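Long-range contacts in Alr3699 protein (Nostoc sp., PDB 4XSO), which is of unknown specific function but belongs to the GT-B clan of glycosyltransferases, with two Rossmann-like domains: residues K8-D13 / R35-L40; N103-L108 / L122-H127; S195-Q200 / P277-A282; A204-V209 / Q234-L239. All blocks are in the same frame, centred on the assembly; numbering follows the deposited sequence.

Interaction 1: K8-D13 / R35-L40; sequences KILFLD and RALVGL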
loop_
_atom_site.group_PDB
_atom_site.type_symbol
_atom_site.label_atom_id
_atom_site.label_comp_id
_atom_site.label_asym_id
_atom_site.label_seq_id
_atom_site.Cartn_x
_atom_site.Cartn_y
_atom_site.Cartn_z
ATOM N N LYS A 8 10.253 8.264 -19.377
ATOM C CA LYS A 8 9.875 9.221 -18.318
ATOM C C LYS A 8 10.070 8.619 -16.945
ATOM O O LYS A 8 9.628 7.460 -16.677
ATOM C CB LYS A 8 8.428 9.666 -18.465
ATOM C CG LYS A 8 8.141 10.317 -19.813
ATOM C CD LYS A 8 6.652 10.671 -19.971
ATOM C CE LYS A 8 6.303 11.999 -19.298
ATOM N NZ LYS A 8 4.857 12.159 -18.922
ATOM N N ILE A 9 10.730 9.384 -16.067
ATOM C CA ILE A 9 11.005 8.907 -14.722
ATOM C C ILE A 9 10.213 9.621 -13.679
ATOM O O ILE A 9 10.189 10.868 -13.685
ATOM C CB ILE A 9 12.500 9.024 -14.361
ATOM C CG1 ILE A 9 13.363 8.355 -15.404
ATOM C CG2 ILE A 9 12.765 8.494 -12.926
ATOM C CD1 ILE A 9 14.859 8.303 -15.021
ATOM N N LEU A 10 9.596 8.841 -12.775
ATOM C CA LEU A 10 9.036 9.368 -11.626
ATOM C C LEU A 10 9.995 9.059 -10.446
ATOM O O LEU A 10 10.119 7.911 -10.008
ATOM C CB LEU A 10 7.551 8.849 -11.419
ATOM C CG LEU A 10 7.015 9.196 -10.003
ATOM C CD1 LEU A 10 6.796 10.679 -9.853
ATOM C CD2 LEU A 10 5.719 8.478 -9.621
ATOM N N PHE A 11 10.645 10.090 -9.956
ATOM C CA PHE A 11 11.592 10.030 -8.842
ATOM C C PHE A 11 10.733 10.278 -7.651
ATOM O O PHE A 11 9.827 11.133 -7.722
ATOM C CB PHE A 11 12.686 11.112 -8.903
ATOM C CG PHE A 11 13.670 10.967 -10.040
ATOM C CD1 PHE A 11 14.776 10.116 -9.929
ATOM C CD2 PHE A 11 13.508 11.697 -11.220
ATOM C CE1 PHE A 11 15.677 9.980 -10.954
ATOM C CE2 PHE A 11 14.504 11.651 -12.194
ATOM C CZ PHE A 11 15.545 10.766 -12.102
ATOM N N LEU A 12 11.015 9.544 -6.579
ATOM C CA LEU A 12 10.325 9.709 -5.335
ATOM C C LEU A 12 11.271 9.876 -4.182
ATOM O O LEU A 12 12.293 9.180 -4.045
ATOM C CB LEU A 12 9.451 8.462 -5.044
ATOM C CG LEU A 12 8.267 8.192 -5.921
ATOM C CD1 LEU A 12 7.627 6.844 -5.506
ATOM C CD2 LEU A 12 7.279 9.347 -5.761
ATOM N N ASP A 13 10.941 10.797 -3.291
ATOM C CA ASP A 13 11.843 11.064 -2.189
ATOM C C ASP A 13 11.049 11.567 -0.973
ATOM O O ASP A 13 10.232 12.456 -1.086
ATOM C CB ASP A 13 12.940 12.032 -2.629
ATOM C CG ASP A 13 14.048 12.206 -1.583
ATOM O OD1 ASP A 13 13.741 12.609 -0.422
ATOM O OD2 ASP A 13 15.256 12.027 -1.928
ATOM N N ARG A 35 11.684 15.087 -18.858
ATOM C CA ARG A 35 10.880 13.876 -18.887
ATOM C C ARG A 35 10.876 13.201 -17.497
ATOM O O ARG A 35 10.932 11.953 -17.362
ATOM C CB ARG A 35 11.405 12.927 -19.992
ATOM C CG ARG A 35 12.864 12.464 -19.819
ATOM C CD ARG A 35 13.381 11.845 -21.114
ATOM N NE ARG A 35 14.820 11.584 -21.221
ATOM C CZ ARG A 35 15.454 10.421 -21.109
ATOM N NH1 ARG A 35 14.867 9.280 -20.815
ATOM N NH2 ARG A 35 16.732 10.404 -21.249
ATOM N N ALA A 36 10.855 14.014 -16.471
ATOM C CA ALA A 36 10.788 13.500 -15.116
ATOM C C ALA A 36 9.966 14.359 -14.217
ATOM O O ALA A 36 9.652 15.466 -14.588
ATOM C CB ALA A 36 12.187 13.316 -14.576
ATOM N N LEU A 37 9.573 13.795 -13.061
ATOM C CA LEU A 37 8.868 14.430 -11.991
ATOM C C LEU A 37 9.497 13.928 -10.698
ATOM O O LEU A 37 9.682 12.725 -10.542
ATOM C CB LEU A 37 7.386 14.049 -12.028
ATOM C CG LEU A 37 6.487 14.695 -10.964
ATOM C CD1 LEU A 37 6.605 16.200 -10.936
ATOM C CD2 LEU A 37 5.014 14.294 -11.223
ATOM N N VAL A 38 9.851 14.818 -9.781
ATOM C CA VAL A 38 10.184 14.414 -8.414
ATOM C C VAL A 38 8.962 14.573 -7.460
ATOM O O VAL A 38 8.451 15.659 -7.219
ATOM C CB VAL A 38 11.383 15.191 -7.825
ATOM C CG1 VAL A 38 11.692 14.654 -6.417
ATOM C CG2 VAL A 38 12.608 15.039 -8.682
ATOM N N GLY A 39 8.480 13.459 -6.970
ATOM C CA GLY A 39 7.405 13.418 -5.998
ATOM C C GLY A 39 8.042 13.418 -4.603
ATOM O O GLY A 39 8.871 12.542 -4.249
ATOM N N LEU A 40 7.729 14.443 -3.836
ATOM C CA LEU A 40 8.128 14.489 -2.456
ATOM C C LEU A 40 6.961 14.129 -1.510
ATOM O O LEU A 40 5.816 14.381 -1.809
ATOM C CB LEU A 40 8.610 15.895 -2.107
ATOM C CG LEU A 40 9.795 16.465 -2.886
ATOM C CD1 LEU A 40 10.087 17.887 -2.392
ATOM C CD2 LEU A 40 11.006 15.565 -2.739
#
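The ring of F11 meets A36 at its edge, where CE2 lies 3.7 Å from A36 CB, and the carbonyl oxygen of L37 also sits near the ring plane. Over the centre of one face lies CG2 of I9, two residues earlier on the same strand, while CG2 of V38 approaches obliquely and packs on F11 CB at 3.9 Å. With CG anti to its carbonyl carbon (chi1 -67°), F11 swings its ring back toward I9 and A36, where a small methyl leaves space for a phenyl edge. On the other face of the sheet L10 and L37 run side by side, L10 CD1 resting 4.1 Å from L37 CB. Opposite L12 stands G39, whose lack of a side chain lets L12 CD2 come to 4.1 Å from G39 CA. The strands themselves are joined by five parallel-sheet bonds, alternating in direction; the one from G39 N to F11 O is 2.8 Å long and nearly straight at 171°. At one end D13 turns its carboxylate to S15 N and N103 ND2; at the other R35 NH1 bonds M7 O. Helix 20-29, the crossover of this beta-alpha-beta unit, covers F11 with L25, I28 and A29; helix 45-52 packs on V38 and L40, and strand 99-102 continues the sheet beyond strand 9-13.

Interaction 2: N103-L108 / L122-H127; sequences NTQKAL and LVYHLH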
loop_
_atom_site.group_PDB
_atom_site.type_symbol
_atom_site.label_atom_id
_atom_site.label_comp_id
_atom_site.label_asym_id
_atom_site.label_seq_id
_atom_site.Cartn_x
_atom_site.Cartn_y
_atom_site.Cartn_z
ATOM N N ASN A 103 14.303 7.070 -3.940
ATOM C CA ASN A 103 15.545 7.614 -3.465
ATOM C C ASN A 103 15.739 7.581 -1.928
ATOM O O ASN A 103 16.774 7.982 -1.428
ATOM C CB ASN A 103 15.709 9.021 -4.027
ATOM C CG ASN A 103 17.176 9.449 -4.097
ATOM O OD1 ASN A 103 17.959 8.807 -4.735
ATOM N ND2 ASN A 103 17.521 10.572 -3.462
ATOM N N THR A 104 14.743 7.087 -1.207
ATOM C CA THR A 104 14.775 7.033 0.248
ATOM C C THR A 104 13.891 5.889 0.647
ATOM O O THR A 104 13.200 5.277 -0.204
ATOM C CB THR A 104 14.246 8.325 0.948
ATOM O OG1 THR A 104 12.818 8.420 0.788
ATOM C CG2 THR A 104 14.937 9.559 0.440
ATOM N N GLN A 105 13.960 5.507 1.940
ATOM C CA GLN A 105 13.223 4.317 2.410
ATOM C C GLN A 105 11.726 4.328 2.316
ATOM O O GLN A 105 11.107 3.362 1.873
ATOM C CB GLN A 105 13.545 3.995 3.875
ATOM C CG GLN A 105 14.784 3.194 4.067
ATOM C CD GLN A 105 15.019 2.824 5.536
ATOM O OE1 GLN A 105 16.018 3.248 6.144
ATOM N NE2 GLN A 105 14.093 2.054 6.116
ATOM N N LYS A 106 11.111 5.363 2.827
ATOM C CA LYS A 106 9.678 5.489 2.652
ATOM C C LYS A 106 9.256 5.612 1.189
ATOM O O LYS A 106 8.117 5.239 0.809
ATOM C CB LYS A 106 9.188 6.732 3.370
ATOM C CG LYS A 106 9.605 6.843 4.862
ATOM C CD LYS A 106 8.563 7.674 5.610
ATOM C CE LYS A 106 9.149 8.607 6.641
ATOM N NZ LYS A 106 9.411 7.899 7.913
ATOM N N ALA A 107 10.127 6.151 0.349
ATOM C CA ALA A 107 9.751 6.276 -1.092
ATOM C C ALA A 107 9.776 4.886 -1.672
ATOM O O ALA A 107 8.985 4.536 -2.578
ATOM C CB ALA A 107 10.684 7.208 -1.853
ATOM N N LEU A 108 10.655 4.040 -1.126
ATOM C CA LEU A 108 10.781 2.647 -1.585
ATOM C C LEU A 108 9.503 1.830 -1.187
ATOM O O LEU A 108 8.927 1.077 -1.970
ATOM C CB LEU A 108 12.100 1.969 -1.077
ATOM C CG LEU A 108 11.895 0.473 -1.333
ATOM C CD1 LEU A 108 12.246 0.156 -2.778
ATOM C CD2 LEU A 108 12.587 -0.347 -0.304
ATOM N N LEU A 122 10.758 -0.539 -11.006
ATOM C CA LEU A 122 11.185 0.215 -9.869
ATOM C C LEU A 122 12.700 0.034 -9.716
ATOM O O LEU A 122 13.248 -1.084 -9.790
ATOM C CB LEU A 122 10.488 -0.326 -8.652
ATOM C CG LEU A 122 10.964 0.117 -7.276
ATOM C CD1 LEU A 122 10.547 1.551 -7.066
ATOM C CD2 LEU A 122 10.432 -0.809 -6.137
ATOM N N VAL A 123 13.327 1.163 -9.451
ATOM C CA VAL A 123 14.715 1.278 -9.061
ATOM C C VAL A 123 14.717 1.908 -7.701
ATOM O O VAL A 123 14.000 2.861 -7.445
ATOM C CB VAL A 123 15.516 2.214 -9.997
ATOM C CG1 VAL A 123 16.914 2.341 -9.438
ATOM C CG2 VAL A 123 15.554 1.672 -11.445
ATOM N N TYR A 124 15.489 1.337 -6.811
ATOM C CA TYR A 124 15.753 1.867 -5.528
ATOM C C TYR A 124 17.234 2.334 -5.494
ATOM O O TYR A 124 18.119 1.549 -5.720
ATOM C CB TYR A 124 15.581 0.748 -4.501
ATOM C CG TYR A 124 15.860 1.066 -3.036
ATOM C CD1 TYR A 124 15.701 2.309 -2.529
ATOM C CD2 TYR A 124 16.222 0.029 -2.145
ATOM C CE1 TYR A 124 15.914 2.569 -1.187
ATOM C CE2 TYR A 124 16.445 0.265 -0.804
ATOM C CZ TYR A 124 16.275 1.544 -0.337
ATOM O OH TYR A 124 16.430 1.828 0.999
ATOM N N HIS A 125 17.456 3.603 -5.216
ATOM C CA HIS A 125 18.799 4.139 -4.972
ATOM C C HIS A 125 19.006 4.301 -3.526
ATOM O O HIS A 125 18.303 5.083 -2.900
ATOM C CB HIS A 125 18.918 5.489 -5.628
ATOM C CG HIS A 125 20.315 5.938 -5.763
ATOM N ND1 HIS A 125 20.743 6.631 -6.859
ATOM C CD2 HIS A 125 21.396 5.781 -4.957
ATOM C CE1 HIS A 125 22.024 6.916 -6.719
ATOM N NE2 HIS A 125 22.443 6.420 -5.572
ATOM N N LEU A 126 19.893 3.462 -3.002
ATOM C CA LEU A 126 20.107 3.277 -1.602
ATOM C C LEU A 126 21.230 4.239 -1.228
ATOM O O LEU A 126 22.400 4.081 -1.669
ATOM C CB LEU A 126 20.545 1.831 -1.403
ATOM C CG LEU A 126 20.925 1.369 0.018
ATOM C CD1 LEU A 126 19.770 1.479 1.003
ATOM C CD2 LEU A 126 21.421 -0.060 0.000
ATOM N N HIS A 127 20.901 5.244 -0.438
ATOM C CA HIS A 127 21.871 6.190 0.017
ATOM C C HIS A 127 22.236 5.972 1.500
ATOM O O HIS A 127 23.088 6.708 2.018
ATOM C CB HIS A 127 21.372 7.622 -0.127
ATOM C CG HIS A 127 21.090 8.042 -1.532
ATOM N ND1 HIS A 127 22.072 8.491 -2.371
ATOM C CD2 HIS A 127 19.937 8.114 -2.236
ATOM C CE1 HIS A 127 21.560 8.807 -3.543
ATOM N NE2 HIS A 127 20.259 8.613 -3.482
HETATM O O HOH W 1 18.124 5.855 -0.191
#
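L122 opens the contact by setting its CD2 3.9 Å from CD1 of L108. Two residues on, L108 CB lies over one face of the Y124 ring, 4.1 Å from the ring centroid, in a CH-pi contact, and L108 CD1 comes 3.7 Å from Y124 CG. The leucine can spread over the ring because its CG is anti to the backbone N (chi1 166°). The Y124 hydroxyl ends beside the aliphatic CG of Q105. H125 CB lies 3.6 Å from N103 OD1, CE1 of H127 lies over a face of the H125 ring, toward its rim, and H125 ND1 bonds Y101 OH. H127 donates from NE2 to N103 OD1 at 2.6 Å; the oxygen lies in the imidazole plane, but the donor stands above the amide plane. One water ties the backbone together, donating to N103 O and H125 O and accepting from H127 N. The amide nitrogen of N103 is held by D13 and A21, which fixes which end faces the histidine. H127 ND1, just past the strand, bonds a bound glycerol. The first turn of crossover helix 105-118, N-capped by T104, packs on the next strand of a beta-alpha-beta unit, as in Rossmann-like domains.

Interaction 3: S195-Q200 / P277-A282; sequences SKLRQQ and PQLMAA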
loop_
_atom_site.group_PDB
_atom_site.type_symbol
_atom_site.label_atom_id
_atom_site.label_comp_id
_atom_site.label_asym_id
_atom_site.label_seq_id
_atom_site.Cartn_x
_atom_site.Cartn_y
_atom_site.Cartn_z
ATOM N N SER A 195 44.536 33.377 -1.543
ATOM C CA SER A 195 45.296 34.335 -0.713
ATOM C C SER A 195 44.400 35.415 -0.162
ATOM O O SER A 195 44.488 35.747 1.015
ATOM C CB SER A 195 46.470 34.933 -1.501
ATOM O OG SER A 195 47.175 35.839 -0.651
ATOM N N LYS A 196 43.476 35.931 -0.969
ATOM C CA LYS A 196 42.574 36.945 -0.454
ATOM C C LYS A 196 41.657 36.462 0.632
ATOM O O LYS A 196 41.351 37.171 1.632
ATOM C CB LYS A 196 41.740 37.557 -1.601
ATOM C CG LYS A 196 42.543 38.592 -2.404
ATOM C CD LYS A 196 43.420 39.500 -1.493
ATOM C CE LYS A 196 43.782 40.864 -2.082
ATOM N NZ LYS A 196 42.725 41.900 -1.841
ATOM N N LEU A 197 41.109 35.295 0.385
ATOM C CA LEU A 197 40.193 34.719 1.329
ATOM C C LEU A 197 40.888 34.433 2.681
ATOM O O LEU A 197 40.299 34.736 3.734
ATOM C CB LEU A 197 39.522 33.459 0.724
ATOM C CG LEU A 197 38.488 32.750 1.599
ATOM C CD1 LEU A 197 37.339 33.657 2.011
ATOM C CD2 LEU A 197 37.924 31.557 0.850
ATOM N N ARG A 198 42.084 33.827 2.647
ATOM C CA ARG A 198 42.828 33.624 3.889
ATOM C C ARG A 198 43.079 35.006 4.635
ATOM O O ARG A 198 42.985 35.099 5.840
ATOM C CB ARG A 198 44.115 32.875 3.602
ATOM C CG ARG A 198 43.894 31.421 3.242
ATOM C CD ARG A 198 45.140 30.803 2.650
ATOM N NE ARG A 198 46.275 30.847 3.558
ATOM C CZ ARG A 198 46.556 29.967 4.501
ATOM N NH1 ARG A 198 45.785 28.904 4.702
ATOM N NH2 ARG A 198 47.642 30.129 5.223
ATOM N N GLN A 199 43.349 36.050 3.868
ATOM C CA GLN A 199 43.565 37.388 4.405
ATOM C C GLN A 199 42.343 37.898 5.104
ATOM O O GLN A 199 42.454 38.295 6.240
ATOM C CB GLN A 199 44.004 38.397 3.323
ATOM C CG GLN A 199 45.488 38.333 3.065
ATOM C CD GLN A 199 45.987 39.226 1.916
ATOM O OE1 GLN A 199 45.226 39.644 1.029
ATOM N NE2 GLN A 199 47.288 39.497 1.919
ATOM N N GLN A 200 41.182 37.862 4.445
ATOM C CA GLN A 200 39.956 38.338 5.021
ATOM C C GLN A 200 39.526 37.518 6.224
ATOM O O GLN A 200 38.840 38.007 7.114
ATOM C CB GLN A 200 38.872 38.331 3.971
ATOM C CG GLN A 200 39.158 39.356 2.878
ATOM C CD GLN A 200 37.966 39.617 1.967
ATOM O OE1 GLN A 200 36.912 39.023 2.120
ATOM N NE2 GLN A 200 38.132 40.524 1.024
ATOM N N PRO A 277 33.786 25.212 -1.886
ATOM C CA PRO A 277 35.013 24.928 -2.601
ATOM C C PRO A 277 36.105 25.939 -2.364
ATOM O O PRO A 277 37.291 25.601 -2.264
ATOM C CB PRO A 277 34.552 24.960 -4.092
ATOM C CG PRO A 277 33.074 24.607 -4.014
ATOM C CD PRO A 277 32.626 25.342 -2.814
ATOM N N GLN A 278 35.725 27.199 -2.314
ATOM C CA GLN A 278 36.683 28.252 -2.079
ATOM C C GLN A 278 37.295 28.202 -0.660
ATOM O O GLN A 278 38.502 28.364 -0.475
ATOM C CB GLN A 278 36.001 29.621 -2.272
ATOM C CG GLN A 278 35.587 29.943 -3.723
ATOM C CD GLN A 278 34.502 29.028 -4.247
ATOM O OE1 GLN A 278 33.545 28.640 -3.514
ATOM N NE2 GLN A 278 34.595 28.697 -5.543
ATOM N N LEU A 279 36.421 28.052 0.331
ATOM C CA LEU A 279 36.865 27.832 1.705
ATOM C C LEU A 279 37.794 26.673 1.805
ATOM O O LEU A 279 38.811 26.798 2.428
ATOM C CB LEU A 279 35.662 27.639 2.626
ATOM C CG LEU A 279 34.965 28.966 2.866
ATOM C CD1 LEU A 279 33.576 28.694 3.441
ATOM C CD2 LEU A 279 35.745 29.893 3.803
ATOM N N MET A 280 37.434 25.536 1.184
ATOM C CA MET A 280 38.313 24.332 1.163
ATOM C C MET A 280 39.718 24.670 0.600
ATOM O O MET A 280 40.775 24.332 1.135
ATOM C CB MET A 280 37.643 23.247 0.336
ATOM C CG MET A 280 36.411 22.555 0.965
ATOM S SD MET A 280 35.826 21.112 0.052
ATOM C CE MET A 280 34.670 20.576 1.335
ATOM N N ALA A 281 39.713 25.369 -0.522
ATOM C CA ALA A 281 40.931 25.797 -1.149
ATOM C C ALA A 281 41.767 26.626 -0.210
ATOM O O ALA A 281 42.995 26.515 -0.223
ATOM C CB ALA A 281 40.654 26.578 -2.431
ATOM N N ALA A 282 41.137 27.428 0.632
ATOM C CA ALA A 282 41.910 28.202 1.550
ATOM C C ALA A 282 42.426 27.449 2.773
ATOM O O ALA A 282 43.196 27.991 3.500
ATOM C CB ALA A 282 41.139 29.396 1.965
#
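L197, A282 and R198 carry this crossing of two helices. L197 puts one methyl, CD2, onto the other helix: it lies 3.5 Å from the carbonyl oxygen of Q278, and 4.0 Å from both L279 CD2 and A282 CB. Its CG is anti to the backbone N (chi1 -178°), which carries the branched end toward helix 277-282. A leucine suits this place because its branched apolar end reaches across to the Q278 backbone and to the side chains of L279 and A282. The small A282 leaves its CB to meet both L197 CD2 and the aliphatic part of R198, whose CG lies 3.6 Å from that methyl. The axes of the two short segments approach to 9.2 Å at an angle of 83°. Both helices belong to the second, Rossmann-like domain of the GT-B fold, where they pack on each other beside the parallel sheet that contains strand 207-212. Beyond its CG, the R198 chain bends at chi3 (60°), bringing the guanidinium round so that NH1 donates to A282 O at 3.0 Å, close to the plane of the group. An arginine can serve several acceptors at once: NH1 also forms a salt bridge with D284, which probably balances part of the charge, and NH2 bonds the carbonyl oxygens of A204 and N206. L279 also touches F212 of strand 207-212.

Interaction 4: A204-V209 / Q234-L239; sequences ANNFVV and QVTAIL
N206 lays its CB 3.3 Å from the carbonyl oxygen of Q234 and crosses T236 at about a right angle, with N206 CG 3.7 Å from T236 CG2. The same carbonyl accepts the backbone N of F207 at 2.8 Å and, weakly, N206 ND2, so two donors meet where the strands begin to pair. From there three further bonds alternate between the strands, the straightest running from V209 N to T236 O (167°). The side chains sort by face. On one, V209 CG2 touches V235 CG1 at 4.0 Å; on the other, V208 CG1 meets I238 CG2 at 4.1 Å while V208 CG2 flanks T236 OG1, a buried hydroxyl with no partner in the model. Beta-branched valine, threonine and isoleucine suit extended strands, and their methyls meet across the pair. Outward, L224 and L228 of helix 221-228 pack on V209, V235 and A237, and helix 336-348 adds I343 under V209 and C346 and I347 against F207. Along its other edge, V208 bonds the D284 carboxylate and the backbone of D284 and L285. Parallel neighbours linked through helix 221-228 make this a beta-alpha-beta unit of a Rossmann-like sheet, as in the second domain of GT-B proteins.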
loop_
_atom_site.group_PDB
_atom_site.type_symbol
_atom_site.label_atom_id
_atom_site.label_comp_id
_atom_site.label_asym_id
_atom_site.label_seq_id
_atom_site.Cartn_x
_atom_site.Cartn_y
_atom_site.Cartn_z
ATOM N N ALA A 204 46.056 33.985 7.384
ATOM C CA ALA A 204 47.069 33.879 6.304
ATOM C C ALA A 204 48.385 33.274 6.773
ATOM O O ALA A 204 49.009 32.485 6.062
ATOM C CB ALA A 204 47.301 35.220 5.633
ATOM N N ASN A 205 48.766 33.555 8.005
ATOM C CA ASN A 205 49.986 32.958 8.541
ATOM C C ASN A 205 49.754 31.722 9.351
ATOM O O ASN A 205 50.652 31.275 10.029
ATOM C CB ASN A 205 50.756 33.989 9.380
ATOM C CG ASN A 205 51.167 35.186 8.555
ATOM O OD1 ASN A 205 51.938 35.051 7.621
ATOM N ND2 ASN A 205 50.622 36.349 8.867
ATOM N N ASN A 206 48.558 31.153 9.282
ATOM C CA ASN A 206 48.249 29.929 10.007
ATOM C C ASN A 206 48.290 28.627 9.146
ATOM O O ASN A 206 48.192 28.671 7.896
ATOM C CB ASN A 206 46.845 30.035 10.584
ATOM C CG ASN A 206 46.707 31.146 11.588
ATOM O OD1 ASN A 206 45.791 31.963 11.504
ATOM N ND2 ASN A 206 47.565 31.142 12.569
ATOM N N PHE A 207 48.339 27.490 9.836
ATOM C CA PHE A 207 48.024 26.194 9.216
ATOM C C PHE A 207 46.566 25.928 9.527
ATOM O O PHE A 207 46.178 25.686 10.683
ATOM C CB PHE A 207 48.917 25.059 9.725
ATOM C CG PHE A 207 48.800 23.786 8.950
ATOM C CD1 PHE A 207 47.786 22.876 9.247
ATOM C CD2 PHE A 207 49.665 23.519 7.876
ATOM C CE1 PHE A 207 47.643 21.727 8.519
ATOM C CE2 PHE A 207 49.546 22.333 7.159
ATOM C CZ PHE A 207 48.535 21.428 7.493
ATOM N N VAL A 208 45.745 25.989 8.484
ATOM C CA VAL A 208 44.329 25.975 8.643
ATOM C C VAL A 208 43.724 24.586 8.352
ATOM O O VAL A 208 43.794 24.062 7.247
ATOM C CB VAL A 208 43.694 27.021 7.708
ATOM C CG1 VAL A 208 42.177 26.960 7.779
ATOM C CG2 VAL A 208 44.162 28.426 8.051
ATOM N N VAL A 209 43.081 24.039 9.352
ATOM C CA VAL A 209 42.324 22.826 9.220
ATOM C C VAL A 209 40.852 23.156 9.154
ATOM O O VAL A 209 40.281 23.745 10.097
ATOM C CB VAL A 209 42.520 21.878 10.412
ATOM C CG1 VAL A 209 41.768 20.582 10.165
ATOM C CG2 VAL A 209 43.986 21.589 10.632
ATOM N N GLN A 234 50.459 27.631 15.545
ATOM C CA GLN A 234 50.052 28.178 14.280
ATOM C C GLN A 234 48.881 27.387 13.628
ATOM O O GLN A 234 48.282 27.883 12.643
ATOM C CB GLN A 234 51.233 28.323 13.303
ATOM C CG GLN A 234 51.715 27.052 12.604
ATOM C CD GLN A 234 52.632 26.244 13.486
ATOM O OE1 GLN A 234 52.646 26.433 14.701
ATOM N NE2 GLN A 234 53.407 25.341 12.885
ATOM N N VAL A 235 48.507 26.230 14.214
ATOM C CA VAL A 235 47.368 25.474 13.732
ATOM C C VAL A 235 46.080 26.055 14.251
ATOM O O VAL A 235 45.794 26.031 15.479
ATOM C CB VAL A 235 47.422 23.960 14.101
ATOM C CG1 VAL A 235 46.207 23.218 13.519
ATOM C CG2 VAL A 235 48.711 23.315 13.614
ATOM N N THR A 236 45.230 26.481 13.302
ATOM C CA THR A 236 43.850 26.916 13.624
ATOM C C THR A 236 42.795 26.142 12.840
ATOM O O THR A 236 43.042 25.638 11.719
ATOM C CB THR A 236 43.590 28.388 13.278
ATOM O OG1 THR A 236 43.699 28.542 11.880
ATOM C CG2 THR A 236 44.546 29.267 13.897
ATOM N N ALA A 237 41.623 26.024 13.452
ATOM C CA ALA A 237 40.519 25.304 12.856
ATOM C C ALA A 237 39.421 26.293 12.399
ATOM O O ALA A 237 39.158 27.276 13.064
ATOM C CB ALA A 237 40.006 24.279 13.841
ATOM N N ILE A 238 38.864 26.088 11.199
ATOM C CA ILE A 238 37.666 26.778 10.797
ATOM C C ILE A 238 36.595 25.760 10.745
ATOM O O ILE A 238 36.758 24.677 10.132
ATOM C CB ILE A 238 37.793 27.573 9.448
ATOM C CG1 ILE A 238 38.120 26.648 8.289
ATOM C CG2 ILE A 238 38.873 28.645 9.523
ATOM C CD1 ILE A 238 37.928 27.322 6.932
ATOM N N LEU A 239 35.496 26.067 11.429
ATOM C CA LEU A 239 34.283 25.235 11.444
ATOM C C LEU A 239 33.241 25.937 10.587
ATOM O O LEU A 239 32.801 27.071 10.887
ATOM C CB LEU A 239 33.734 25.016 12.855
ATOM C CG LEU A 239 34.795 24.535 13.863
ATOM C CD1 LEU A 239 34.093 24.163 15.155
ATOM C CD2 LEU A 239 35.536 23.348 13.408
#

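The four contacts fall into two pairs, one in each half of the molecule. Interactions 1 and 2 come first along the chain and share the seven-stranded sheet; their centres are 12 Å apart, joined directly where strand 9-13 meets the residues after strand 99-102. Interactions 3 and 4 follow, 11 Å apart, with interaction 4 nested inside the chain loop that interaction 3 closes, and R198 bridging them to the start of strand 207-212. Between the pairs the centres lie about 37 to 43 Å apart and nothing touches. Interactions 1, 2 and 4 lie in beta-alpha-beta units and interaction 3 joins two helices, each pair within its own domain, in keeping with the two-domain GT-B architecture.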